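Local coordinates for C-1-tetrahydrofolate synthase, cytoplasmic, putative (Trypanosoma brucei, PDB 4CJX), which probably oxidises methylenetetrahydrofolate with NADP+ and hydrolyses the resulting methenyl form, acting as a homodimeric dehydrogenase-cyclohydrolase of one-carbon metabolism, at residues V301-L304 and L305-T308. Sequence-based numbering, arbitrary orientation.
Sequences VSML and LKNT
The carbonyl oxygens of Val301 to Leu304 accept in turn the amide N-H groups of Leu305 to Thr308, four successive i to i+4 bonds of one continuous alpha-helix; that from Asn307 N to Met303 O is almost straight, 2.9 Å long with an N-H...O angle of 176°. Leu304 O is gripped twice by Thr308. The amide N of Thr308 lies 3.0 Å from Leu304 O, and Thr308 OG1 approaches the same Leu304 O to 2.7 Å from the opposite face of the carbonyl plane, tilted 31° from it. Thr308 can fold its hydroxyl back along the helix because OG1 lies beside its own backbone N (chi1 -59°), while CG2 is turned away from that N. A threonine hydroxyl bonded to the carbonyl four residues back is a familiar way for a helix to satisfy a buried polar side chain; here Ser117 OG is its second partner. The hydroxyl oxygen also meets the isobutyl group of Leu304, whose CD1 is 3.9 Å from Thr308 OG1. Asn307 likewise carries its amide group back over the preceding turn: CG is 3.4 Å from Met303 O, yet ND2 makes its hydrogen bonds to the carbonyls of Ala143 and Val164, which fix the amide. On another side of the helix, Leu305 CG rests 3.5 Å from Val301 O. The extended chain of Lys306 passes Met303, with CD 4.4 Å from Met303 SD, before its end leads away; Lys306 is the exposed member of an otherwise buried group. Val301 lines the inhibitor pocket and touches the bound ligand. This part of helix 296-316 packs against three helices: Ser302, Met303 and Leu305 on 30-51, with Ser302 OG hydrogen-bonded to Gln38; Val301, Leu304 and Leu305 on 68-83; Met303, Leu304 and Asn307 on 166-178, while Ser117 ties Thr308 to strand 117-120.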
# COMPACT_ATOMS: atom_id res chain seq x y z
N VAL B 301 11.61 -19.00 -1.28
CA VAL B 301 12.02 -19.63 -2.54
C VAL B 301 10.87 -20.41 -3.17
O VAL B 301 10.67 -20.34 -4.39
CB VAL B 301 13.23 -20.58 -2.35
CG1 VAL B 301 13.57 -21.31 -3.65
CG2 VAL B 301 14.45 -19.82 -1.84
N SER B 302 10.13 -21.15 -2.35
CA SER B 302 9.01 -21.96 -2.82
C SER B 302 7.89 -21.10 -3.42
O SER B 302 7.23 -21.50 -4.38
CB SER B 302 8.43 -22.82 -1.69
OG SER B 302 9.42 -23.73 -1.24
N MET B 303 7.66 -19.94 -2.83
CA MET B 303 6.63 -19.03 -3.35
C MET B 303 7.00 -18.42 -4.71
O MET B 303 6.12 -18.11 -5.50
CB MET B 303 6.32 -17.92 -2.34
CG MET B 303 5.70 -18.40 -1.03
SD MET B 303 4.26 -19.46 -1.23
CE MET B 303 4.99 -21.08 -1.12
N LEU B 304 8.29 -18.22 -4.96
CA LEU B 304 8.76 -17.73 -6.25
C LEU B 304 8.43 -18.77 -7.31
O LEU B 304 8.01 -18.42 -8.40
CB LEU B 304 10.26 -17.44 -6.24
CG LEU B 304 10.96 -17.31 -7.60
CD1 LEU B 304 10.42 -16.12 -8.38
CD2 LEU B 304 12.47 -17.20 -7.44
N LEU B 305 8.65 -20.04 -6.98
CA LEU B 305 8.35 -21.15 -7.89
C LEU B 305 6.84 -21.27 -8.13
O LEU B 305 6.39 -21.56 -9.24
CB LEU B 305 8.92 -22.46 -7.33
CG LEU B 305 10.43 -22.51 -7.07
CD1 LEU B 305 10.85 -23.93 -6.77
CD2 LEU B 305 11.24 -21.98 -8.24
N LYS B 306 6.05 -21.03 -7.07
CA LYS B 306 4.60 -21.02 -7.19
C LYS B 306 4.11 -19.89 -8.14
O LYS B 306 3.39 -20.16 -9.10
CB LYS B 306 3.96 -20.94 -5.79
CG LYS B 306 2.46 -21.23 -5.80
CD LYS B 306 1.92 -21.39 -4.39
CE LYS B 306 0.44 -21.76 -4.39
NZ LYS B 306 -0.22 -21.30 -3.12
N ASN B 307 4.55 -18.66 -7.90
CA ASN B 307 4.23 -17.54 -8.77
C ASN B 307 4.57 -17.87 -10.23
O ASN B 307 3.78 -17.63 -11.14
CB ASN B 307 5.00 -16.27 -8.38
CG ASN B 307 4.50 -15.63 -7.10
OD1 ASN B 307 3.62 -16.16 -6.44
ND2 ASN B 307 5.10 -14.50 -6.74
N THR B 308 5.75 -18.45 -10.42
CA THR B 308 6.25 -18.77 -11.74
C THR B 308 5.39 -19.83 -12.45
O THR B 308 5.08 -19.69 -13.64
CB THR B 308 7.73 -19.22 -11.64
OG1 THR B 308 8.52 -18.17 -11.04
CG2 THR B 308 8.27 -19.60 -12.99